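Local coordinates for protein D-alanine--D-alanine ligase (Coxiella burnetii, PDB 3TQT) that catalyses the ATP-dependent joining of two D-alanine molecules into D-alanyl-D-alanine, a building block of bacterial peptidoglycan, at residues 53-56 with 57-60; 203-206 with 207-211; 331-335 with 336-340; 361-364 with 365-369. All blocks are in the same frame, centred on the assembly; numbering follows the deposited sequence.

Contact 1 of 4, residues 53-56 with 57-60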
loop_
_atom_site.group_PDB
_atom_site.type_symbol
_atom_site.label_atom_id
_atom_site.label_comp_id
_atom_site.label_asym_id
_atom_site.label_seq_id
_atom_site.Cartn_x
_atom_site.Cartn_y
_atom_site.Cartn_z
ATOM N N ILE A 53 -18.653 -19.390 1.570
ATOM C CA ILE A 53 -19.777 -19.929 2.323
ATOM C C ILE A 53 -20.980 -19.027 2.076
ATOM O O ILE A 53 -20.974 -17.866 2.468
ATOM C CB ILE A 53 -19.435 -19.944 3.824
ATOM C CG1 ILE A 53 -18.201 -20.812 4.063
ATOM C CG2 ILE A 53 -20.612 -20.420 4.652
ATOM C CD1 ILE A 53 -17.427 -20.462 5.340
ATOM N N ASP A 54 -22.020 -19.538 1.428
ATOM C CA ASP A 54 -23.123 -18.649 1.060
ATOM C C ASP A 54 -24.336 -18.817 1.957
ATOM O O ASP A 54 -25.404 -18.254 1.699
ATOM C CB ASP A 54 -23.495 -18.789 -0.421
ATOM C CG ASP A 54 -24.248 -20.058 -0.717
ATOM O OD1 ASP A 54 -24.212 -20.982 0.123
ATOM O OD2 ASP A 54 -24.873 -20.130 -1.797
ATOM N N GLN A 55 -24.168 -19.616 3.004
ATOM C CA GLN A 55 -25.160 -19.712 4.064
ATOM C C GLN A 55 -24.551 -19.166 5.338
ATOM O O GLN A 55 -23.882 -19.889 6.073
ATOM C CB GLN A 55 -25.587 -21.155 4.294
ATOM C CG GLN A 55 -26.276 -21.797 3.119
ATOM C CD GLN A 55 -26.811 -23.175 3.466
ATOM O OE1 GLN A 55 -27.553 -23.338 4.437
ATOM N NE2 GLN A 55 -26.429 -24.174 2.681
ATOM N N PRO A 56 -24.791 -17.883 5.609
ATOM C CA PRO A 56 -24.180 -17.229 6.767
ATOM C C PRO A 56 -24.501 -17.970 8.050
ATOM O O PRO A 56 -23.649 -18.050 8.929
ATOM C CB PRO A 56 -24.821 -15.837 6.768
ATOM C CG PRO A 56 -26.033 -15.954 5.871
ATOM C CD PRO A 56 -25.691 -16.986 4.866
ATOM N N GLU A 57 -25.713 -18.510 8.157
ATOM C CA GLU A 57 -26.099 -19.238 9.355
ATOM C C GLU A 57 -25.126 -20.388 9.644
ATOM O O GLU A 57 -24.843 -20.688 10.795
ATOM C CB GLU A 57 -27.535 -19.760 9.248
ATOM C CG GLU A 57 -27.745 -20.809 8.153
ATOM C CD GLU A 57 -28.087 -20.214 6.787
ATOM O OE1 GLU A 57 -27.857 -19.002 6.571
ATOM O OE2 GLU A 57 -28.599 -20.968 5.925
ATOM N N MET A 58 -24.623 -21.028 8.594
ATOM C CA MET A 58 -23.700 -22.142 8.762
ATOM C C MET A 58 -22.364 -21.627 9.277
ATOM O O MET A 58 -21.703 -22.288 10.088
ATOM C CB MET A 58 -23.480 -22.868 7.439
ATOM C CG MET A 58 -24.694 -23.626 6.953
ATOM S SD MET A 58 -24.308 -24.578 5.482
ATOM C CE MET A 58 -23.450 -25.943 6.255
ATOM N N PHE A 59 -21.977 -20.445 8.805
ATOM C CA PHE A 59 -20.737 -19.815 9.254
ATOM C C PHE A 59 -20.827 -19.470 10.730
ATOM O O PHE A 59 -19.856 -19.598 11.458
ATOM C CB PHE A 59 -20.410 -18.553 8.438
ATOM C CG PHE A 59 -19.159 -17.856 8.897
ATOM C CD1 PHE A 59 -17.924 -18.479 8.779
ATOM C CD2 PHE A 59 -19.215 -16.591 9.454
ATOM C CE1 PHE A 59 -16.766 -17.847 9.221
ATOM C CE2 PHE A 59 -18.061 -15.953 9.884
ATOM C CZ PHE A 59 -16.838 -16.590 9.774
ATOM N N LEU A 60 -21.997 -19.029 11.178
ATOM C CA LEU A 60 -22.171 -18.721 12.595
ATOM C C LEU A 60 -22.179 -19.987 13.446
ATOM O O LEU A 60 -21.736 -19.978 14.590
ATOM C CB LEU A 60 -23.464 -17.939 12.825
ATOM C CG LEU A 60 -23.522 -16.600 12.090
ATOM C CD1 LEU A 60 -24.853 -15.919 12.338
ATOM C CD2 LEU A 60 -22.364 -15.708 12.520
#

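Contact 2 of 4, residues 203-206 with 207-211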
loop_
_atom_site.group_PDB
_atom_site.type_symbol
_atom_site.label_atom_id
_atom_site.label_comp_id
_atom_site.label_asym_id
_atom_site.label_seq_id
_atom_site.Cartn_x
_atom_site.Cartn_y
_atom_site.Cartn_z
ATOM N N THR A 203 22.433 -5.766 26.846
ATOM C CA THR A 203 22.420 -7.156 26.415
ATOM C C THR A 203 21.026 -7.589 25.991
ATOM O O THR A 203 20.858 -8.224 24.956
ATOM C CB THR A 203 22.940 -8.092 27.529
ATOM O OG1 THR A 203 24.318 -7.796 27.789
ATOM C CG2 THR A 203 22.804 -9.556 27.116
ATOM N N GLU A 204 20.023 -7.249 26.790
ATOM C CA GLU A 204 18.649 -7.572 26.432
ATOM C C GLU A 204 18.300 -6.896 25.127
ATOM O O GLU A 204 17.616 -7.478 24.277
ATOM C CB GLU A 204 17.672 -7.154 27.533
ATOM C CG GLU A 204 17.669 -8.118 28.714
ATOM C CD GLU A 204 16.793 -7.652 29.867
ATOM O OE1 GLU A 204 15.825 -6.896 29.633
ATOM O OE2 GLU A 204 17.080 -8.047 31.011
ATOM N N PHE A 205 18.786 -5.666 24.967
ATOM C CA PHE A 205 18.482 -4.886 23.773
ATOM C C PHE A 205 18.947 -5.626 22.532
ATOM O O PHE A 205 18.160 -5.881 21.613
ATOM C CB PHE A 205 19.144 -3.509 23.834
ATOM C CG PHE A 205 19.033 -2.731 22.556
ATOM C CD1 PHE A 205 17.829 -2.155 22.179
ATOM C CD2 PHE A 205 20.132 -2.569 21.733
ATOM C CE1 PHE A 205 17.731 -1.442 21.008
ATOM C CE2 PHE A 205 20.041 -1.857 20.558
ATOM C CZ PHE A 205 18.834 -1.291 20.198
ATOM N N THR A 206 20.224 -5.992 22.506
ATOM C CA THR A 206 20.773 -6.593 21.297
ATOM C C THR A 206 20.186 -7.986 21.085
ATOM O O THR A 206 19.961 -8.400 19.952
ATOM C CB THR A 206 22.322 -6.639 21.294
ATOM O OG1 THR A 206 22.769 -7.724 22.106
ATOM C CG2 THR A 206 22.908 -5.328 21.809
ATOM N N LYS A 207 19.931 -8.715 22.170
ATOM C CA LYS A 207 19.264 -10.002 22.016
ATOM C C LYS A 207 17.860 -9.839 21.421
ATOM O O LYS A 207 17.435 -10.639 20.593
ATOM C CB LYS A 207 19.201 -10.759 23.334
ATOM C CG LYS A 207 20.496 -11.461 23.700
ATOM C CD LYS A 207 20.353 -12.234 24.997
ATOM C CE LYS A 207 21.635 -12.991 25.325
ATOM N NZ LYS A 207 22.821 -12.090 25.318
ATOM N N ALA A 208 17.139 -8.809 21.855
ATOM C CA ALA A 208 15.792 -8.560 21.352
ATOM C C ALA A 208 15.832 -8.135 19.890
ATOM O O ALA A 208 14.980 -8.523 19.099
ATOM C CB ALA A 208 15.111 -7.499 22.179
ATOM N N VAL A 209 16.825 -7.329 19.535
ATOM C CA VAL A 209 16.956 -6.881 18.162
ATOM C C VAL A 209 17.161 -8.081 17.257
ATOM O O VAL A 209 16.526 -8.202 16.210
ATOM C CB VAL A 209 18.114 -5.886 18.002
ATOM C CG1 VAL A 209 18.504 -5.751 16.532
ATOM C CG2 VAL A 209 17.721 -4.536 18.576
ATOM N N LYS A 210 18.046 -8.976 17.677
ATOM C CA LYS A 210 18.319 -10.189 16.923
ATOM C C LYS A 210 17.044 -11.014 16.773
ATOM O O LYS A 210 16.732 -11.518 15.689
ATOM C CB LYS A 210 19.413 -11.007 17.625
ATOM C CG LYS A 210 19.763 -12.318 16.939
ATOM C CD LYS A 210 21.078 -12.887 17.468
ATOM C CE LYS A 210 21.496 -14.139 16.703
ATOM N NZ LYS A 210 22.955 -14.402 16.826
ATOM N N GLU A 211 16.299 -11.135 17.866
ATOM C CA GLU A 211 15.085 -11.940 17.873
ATOM C C GLU A 211 14.024 -11.377 16.933
ATOM O O GLU A 211 13.446 -12.101 16.126
ATOM C CB GLU A 211 14.524 -12.030 19.289
ATOM C CG GLU A 211 13.088 -12.479 19.355
ATOM C CD GLU A 211 12.934 -13.977 19.462
ATOM O OE1 GLU A 211 13.836 -14.713 19.000
ATOM O OE2 GLU A 211 11.902 -14.414 20.015
#

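Contact 3 of 4, residues 331-335 with 336-340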
loop_
_atom_site.group_PDB
_atom_site.type_symbol
_atom_site.label_atom_id
_atom_site.label_comp_id
_atom_site.label_asym_id
_atom_site.label_seq_id
_atom_site.Cartn_x
_atom_site.Cartn_y
_atom_site.Cartn_z
ATOM N N LYS A 331 -17.398 -1.837 20.392
ATOM C CA LYS A 331 -17.857 -1.475 21.735
ATOM C C LYS A 331 -17.809 0.034 21.975
ATOM O O LYS A 331 -18.720 0.602 22.559
ATOM C CB LYS A 331 -17.048 -2.191 22.815
ATOM C CG LYS A 331 -17.476 -3.612 23.078
ATOM C CD LYS A 331 -16.632 -4.221 24.198
ATOM C CE LYS A 331 -16.621 -3.331 25.436
ATOM N NZ LYS A 331 -15.789 -3.891 26.543
ATOM N N MET A 332 -16.740 0.686 21.538
ATOM C CA MET A 332 -16.652 2.134 21.682
ATOM C C MET A 332 -17.779 2.844 20.930
ATOM O O MET A 332 -18.406 3.770 21.461
ATOM C CB MET A 332 -15.290 2.647 21.220
ATOM C CG MET A 332 -14.200 2.393 22.248
ATOM S SD MET A 332 -12.650 3.172 21.801
ATOM C CE MET A 332 -12.070 2.095 20.492
ATOM N N TRP A 333 -18.042 2.420 19.694
ATOM C CA TRP A 333 -19.168 3.011 18.968
ATOM C C TRP A 333 -20.496 2.773 19.678
ATOM O O TRP A 333 -21.300 3.695 19.807
ATOM C CB TRP A 333 -19.228 2.568 17.499
ATOM C CG TRP A 333 -18.333 3.408 16.647
ATOM C CD1 TRP A 333 -17.306 2.982 15.854
ATOM C CD2 TRP A 333 -18.345 4.838 16.552
ATOM N NE1 TRP A 333 -16.696 4.053 15.258
ATOM C CE2 TRP A 333 -17.312 5.204 15.668
ATOM C CE3 TRP A 333 -19.135 5.843 17.123
ATOM C CZ2 TRP A 333 -17.049 6.534 15.340
ATOM C CZ3 TRP A 333 -18.874 7.161 16.795
ATOM C CH2 TRP A 333 -17.841 7.493 15.908
ATOM N N GLU A 334 -20.726 1.551 20.141
ATOM C CA GLU A 334 -21.972 1.262 20.858
ATOM C C GLU A 334 -22.105 2.202 22.041
ATOM O O GLU A 334 -23.186 2.710 22.331
ATOM C CB GLU A 334 -22.014 -0.186 21.345
ATOM C CG GLU A 334 -21.928 -1.225 20.256
ATOM C CD GLU A 334 -22.233 -2.617 20.769
ATOM O OE1 GLU A 334 -22.818 -2.730 21.870
ATOM O OE2 GLU A 334 -21.888 -3.595 20.072
ATOM N N ALA A 335 -20.991 2.426 22.726
ATOM C CA ALA A 335 -20.980 3.264 23.917
ATOM C C ALA A 335 -21.192 4.728 23.558
ATOM O O ALA A 335 -21.469 5.552 24.430
ATOM C CB ALA A 335 -19.673 3.089 24.684
ATOM N N SER A 336 -21.065 5.035 22.269
ATOM C CA SER A 336 -21.202 6.396 21.772
ATOM C C SER A 336 -22.570 6.633 21.141
ATOM O O SER A 336 -22.826 7.695 20.580
ATOM C CB SER A 336 -20.104 6.694 20.744
ATOM O OG SER A 336 -18.832 6.581 21.352
ATOM N N GLY A 337 -23.436 5.632 21.213
ATOM C CA GLY A 337 -24.778 5.755 20.677
ATOM C C GLY A 337 -24.910 5.227 19.263
ATOM O O GLY A 337 -25.884 5.519 18.577
ATOM N N LEU A 338 -23.936 4.447 18.811
ATOM C CA LEU A 338 -24.034 3.857 17.480
ATOM C C LEU A 338 -24.043 2.333 17.572
ATOM O O LEU A 338 -22.989 1.723 17.672
ATOM C CB LEU A 338 -22.862 4.324 16.604
ATOM C CG LEU A 338 -22.842 3.838 15.151
ATOM C CD1 LEU A 338 -24.046 4.341 14.362
ATOM C CD2 LEU A 338 -21.550 4.275 14.465
ATOM N N PRO A 339 -25.233 1.712 17.534
ATOM C CA PRO A 339 -25.285 0.245 17.619
ATOM C C PRO A 339 -24.509 -0.422 16.475
ATOM O O PRO A 339 -24.367 0.142 15.388
ATOM C CB PRO A 339 -26.786 -0.063 17.496
ATOM C CG PRO A 339 -27.474 1.190 17.934
ATOM C CD PRO A 339 -26.576 2.312 17.469
ATOM N N CYS A 340 -24.017 -1.630 16.705
ATOM C CA CYS A 340 -23.163 -2.259 15.703
ATOM C C CYS A 340 -23.795 -2.448 14.311
ATOM O O CYS A 340 -23.121 -2.259 13.299
ATOM C CB CYS A 340 -22.590 -3.578 16.214
ATOM S SG CYS A 340 -21.270 -4.183 15.157
#

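Contact 4 of 4, residues 361-364 with 365-369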
loop_
_atom_site.group_PDB
_atom_site.type_symbol
_atom_site.label_atom_id
_atom_site.label_comp_id
_atom_site.label_asym_id
_atom_site.label_seq_id
_atom_site.Cartn_x
_atom_site.Cartn_y
_atom_site.Cartn_z
ATOM N N LEU A 361 -13.434 9.589 -10.761
ATOM C CA LEU A 361 -12.152 10.249 -10.944
ATOM C C LEU A 361 -11.349 9.536 -12.015
ATOM O O LEU A 361 -10.827 10.169 -12.927
ATOM C CB LEU A 361 -11.361 10.272 -9.632
ATOM C CG LEU A 361 -12.048 11.009 -8.484
ATOM C CD1 LEU A 361 -11.296 10.786 -7.185
ATOM C CD2 LEU A 361 -12.193 12.502 -8.796
ATOM N N ILE A 362 -11.271 8.212 -11.882
ATOM C CA ILE A 362 -10.595 7.333 -12.825
ATOM C C ILE A 362 -11.101 7.556 -14.239
ATOM O O ILE A 362 -10.319 7.782 -15.162
ATOM C CB ILE A 362 -10.859 5.838 -12.473
ATOM C CG1 ILE A 362 -10.081 5.429 -11.225
ATOM C CG2 ILE A 362 -10.520 4.931 -13.646
ATOM C CD1 ILE A 362 -10.455 4.049 -10.700
ATOM N N ARG A 363 -12.415 7.481 -14.411
ATOM C CA ARG A 363 -12.986 7.595 -15.737
ATOM C C ARG A 363 -12.781 8.998 -16.320
ATOM O O ARG A 363 -12.421 9.131 -17.479
ATOM C CB ARG A 363 -14.466 7.202 -15.744
ATOM C CG ARG A 363 -15.124 7.320 -17.116
ATOM C CD ARG A 363 -14.366 6.574 -18.226
ATOM N NE ARG A 363 -15.208 6.410 -19.414
ATOM C CZ ARG A 363 -14.752 6.353 -20.661
ATOM N NH1 ARG A 363 -13.449 6.443 -20.894
ATOM N NH2 ARG A 363 -15.600 6.211 -21.678
ATOM N N CYS A 364 -12.985 10.040 -15.523
ATOM C CA CYS A 364 -12.799 11.390 -16.054
ATOM C C CYS A 364 -11.374 11.588 -16.530
ATOM O O CYS A 364 -11.137 12.099 -17.621
ATOM C CB CYS A 364 -13.165 12.447 -15.030
ATOM S SG CYS A 364 -14.940 12.444 -14.724
ATOM N N TYR A 365 -10.434 11.152 -15.712
ATOM C CA TYR A 365 -9.021 11.241 -16.051
ATOM C C TYR A 365 -8.700 10.456 -17.315
ATOM O O TYR A 365 -8.009 10.944 -18.211
ATOM C CB TYR A 365 -8.233 10.693 -14.891
ATOM C CG TYR A 365 -6.761 10.602 -15.103
ATOM C CD1 TYR A 365 -5.986 11.748 -15.259
ATOM C CD2 TYR A 365 -6.127 9.370 -15.087
ATOM C CE1 TYR A 365 -4.611 11.654 -15.420
ATOM C CE2 TYR A 365 -4.769 9.266 -15.241
ATOM C CZ TYR A 365 -4.012 10.406 -15.408
ATOM O OH TYR A 365 -2.651 10.281 -15.553
ATOM N N GLU A 366 -9.224 9.241 -17.384
ATOM C CA GLU A 366 -9.075 8.401 -18.567
ATOM C C GLU A 366 -9.481 9.149 -19.831
ATOM O O GLU A 366 -8.732 9.203 -20.804
ATOM C CB GLU A 366 -9.937 7.151 -18.395
ATOM C CG GLU A 366 -9.897 6.168 -19.538
ATOM C CD GLU A 366 -10.832 4.997 -19.298
ATOM O OE1 GLU A 366 -10.957 4.560 -18.130
ATOM O OE2 GLU A 366 -11.452 4.527 -20.275
ATOM N N VAL A 367 -10.677 9.724 -19.810
ATOM C CA VAL A 367 -11.185 10.464 -20.959
ATOM C C VAL A 367 -10.269 11.638 -21.292
ATOM O O VAL A 367 -9.913 11.853 -22.448
ATOM C CB VAL A 367 -12.610 10.991 -20.723
ATOM C CG1 VAL A 367 -13.044 11.868 -21.890
ATOM C CG2 VAL A 367 -13.584 9.819 -20.551
ATOM N N LYS A 368 -9.895 12.399 -20.270
ATOM C CA LYS A 368 -9.049 13.560 -20.492
ATOM C C LYS A 368 -7.699 13.118 -21.049
ATOM O O LYS A 368 -7.228 13.673 -22.039
ATOM C CB LYS A 368 -8.878 14.362 -19.203
ATOM C CG LYS A 368 -8.148 15.686 -19.381
ATOM C CD LYS A 368 -8.937 16.638 -20.287
ATOM C CE LYS A 368 -8.316 18.030 -20.298
ATOM N NZ LYS A 368 -9.064 18.983 -21.176
ATOM N N ALA A 369 -7.099 12.104 -20.427
ATOM C CA ALA A 369 -5.757 11.655 -20.797
ATOM C C ALA A 369 -5.634 11.163 -22.238
ATOM O O ALA A 369 -4.629 11.423 -22.903
ATOM C CB ALA A 369 -5.275 10.580 -19.837
#

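Contact 1 of 4, residues 53-56 with 57-60
Met-58 and Gln-55 meet where the loop after strand 50-53 turns into helix 56-61. Both place CG beside the backbone N (chi1 -69° for Met-58 and -63° for Gln-55), and the two chains cross obliquely, the thioether lying against the end of the Gln-55 side chain with Met-58 SD 3.5 Å from Gln-55 CD. Glu-57 takes a less common course. Its CG stands between its own N and carbonyl carbon (chi1 65°), and a further bend at chi2 folds the carboxylate back over the start of the helix rather than outward. One oxygen, Glu-57 OE1, then lies 3.4 Å from Pro-56 CD, while the other, Glu-57 OE2, rests 3.4 Å from Gln-55 CB.

On the buried side, Phe-59 swings its ring away from the loop, and Ile-53 reaches it with CD1, 4.0 Å from Phe-59 CD1, the two side chains crossing at about a right angle. Helix 18-31 packs here, Ala-25 on Phe-59 and Val-29 on Pro-56 and Leu-60, and Lys-26 forms a cation-pi contact with the Phe-59 ring.

Gln-55 is the N-cap. Its carbonyl O takes the N-H of Met-58 at 2.9 Å and more weakly that of Phe-59; the next i+4 bond, from Leu-60 N to Pro-56 O at 3.0 Å, is stronger. Proline in the first turn has no N-H to satisfy, and the acidic group folded over that turn would probably interact favourably with the helix dipole, as is common at helix N-termini.

Contact 2 of 4, residues 203-206 with 207-211
The Phe-205 ring carries a methyl group of Val-209, one helical turn on, over one of its faces. Val-209 CG2 stands 4.0 Å from the ring centroid and 17° off the ring normal, a CH-pi contact displaced toward the CZ end, where the separation from Phe-205 CZ is 3.8 Å. The ring also meets Tyr-171, with the two ring planes inclined to each other, and it packs on Val-185 and Val-221 of the neighbouring strands. Phe-205 CG lies opposite the backbone N (chi1 172°), which sends the ring off the helix toward the sheet; Val-209 keeps CG2 beside its own N, which points that methyl at the preceding turn.

The other side of the helix is polar and exposed. Lys-207 lies alongside Thr-203, both pointing the same way, and the lower part of the lysine chain runs past the threonine carbonyl, with Lys-207 CG 3.5 Å from Thr-203 O. Thr-206 turns its hydroxyl back along the helix, where Thr-206 OG1 makes a weak hydrogen bond to Thr-203 O at 3.5 Å. That carbonyl is also the acceptor for Lys-207 N at 3.0 Å, in a nearly straight bond of 165°. Next along the backbone, Ala-208 N binds Glu-204 O at 2.8 Å.

The chemistry is that of an amphipathic helix: Phe-205, Ala-208 and Val-209 are buried against strands 183-187, 196-199 and 219-223, whereas Thr-203, Lys-207 and Lys-210 face outward. The contact is thus packing within the ATP-grasp region, joining the helix to its sheet.

Contact 3 of 4, residues 331-335 with 336-340
A chi1 of -61° sets Ser-336 OG beside its own backbone N and turns it back into the last helical turn, where it donates to Met-332 O at 2.8 Å. Leu-338 uses the other common arrangement, with CG opposite its N (chi1 -178°) and a chi2 of 63°, and this carries CD2 to a position above the ring plane, near the rim of the Trp-333 indole. The methyl, Leu-338 CD2, is 3.9 Å from Trp-333 CD2, and Ser-336 CB approaches the benzo part obliquely at 3.8 Å from Trp-333 CE3.

The backbone between these side chains closes helix 328-335 with a Schellman motif. Trp-333 O accepts two N-H groups from opposite faces of its carbonyl plane, Ser-336 N at 2.8 Å and Leu-338 N at 2.9 Å, while Gly-337 N binds Glu-334 O at 3.1 Å. Gly-337 has the positive phi that the motif requires, a conformation that glycine adopts readily. The Leu-338 carbonyl turns toward the helix, its O within 3.4 Å of Glu-334 CA in a CA-H...O contact.

Trp-333 and Met-332 reach down to the antiparallel sheet, on strands 228-236 and 241-249, with Met-332 touching Glu-231, a predicted ATP-binding residue. Ser-336 OG is bonded to Leu-244 N as well, so one hydroxyl ties the helix end to strand 241-249. Across the turn, Leu-338 packs on Gln-346 of helix 340-370, whose N-cap is Pro-339. Trp-333 and Leu-338, both packed on Leu-235 and Leu-343, join helix 328-335, helix 340-370 and the sheet.

Contact 4 of 4, residues 361-364 with 365-369
Arg-363 and Glu-366 form the outward-facing part of this contact, a salt bridge with Arg-363 NH1 2.8 Å from Glu-366 OE2. The guanidinium and carboxylate planes are 47° apart, and a single nitrogen-oxygen pair makes the bridge, the other oxygen, Glu-366 OE1, standing 4.2 Å from Arg-363 NH1. A bend at chi2 (53°) turns the arginine chain along the helix toward the following turn, while Glu-366 stays extended and comes across it at a slant. One face of the guanidinium rests on Val-367, whose CG2 is 3.4 Å from Arg-363 NH1. Glu-366 OE2 has a second charged partner in Arg-370, and this shared carboxylate probably offsets the closeness of the two arginines.

The packed side is different in character. Leu-361 and Tyr-365 are buried, and the tyrosine sends its ring off the helix toward the second subunit, where its OH is hydrogen-bonded to Ser-192 N of that subunit. Leu-361 and Cys-364 lie on Arg-214 of the second subunit, and Lys-368 on its Tyr-215. Along the Tyr-365 ring edge, near its plane, lies the carbonyl oxygen of Ile-362.

Between the two sides the backbone is regular: Tyr-365 N binds Leu-361 O at 3.0 Å, Glu-366 N binds Ile-362 O at 2.9 Å, and Val-367 N binds Arg-363 O at 3.0 Å with an angle of 169°. The arrangement is that of a helix end at a dimer interface, the C-terminal part of the long helix 340-370, with one flank against the partner subunit and an i to i+3 salt bridge on the solvent side.

Overall arrangement
The four contacts follow one another along the chain and none touches another. Contact 1 belongs to the N-terminal family region, while contacts 2 and 3 share the ATP-grasp region yet lie on opposite sides of the chain's centre, their own centres about 41 Å apart. Contact 3 lies nearest the predicted magnesium site: the Met-332 side chain is about 6 Å from that of Asp-303, a predicted magnesium ligand. Contact 1 approaches contact 3 to about 12 Å between nearest atoms. Helix 340-370 starts at the end of contact 3 and carries contact 4, about 39 Å away between centres, to the second subunit, thus linking the ATP-grasp region with the dimer interface.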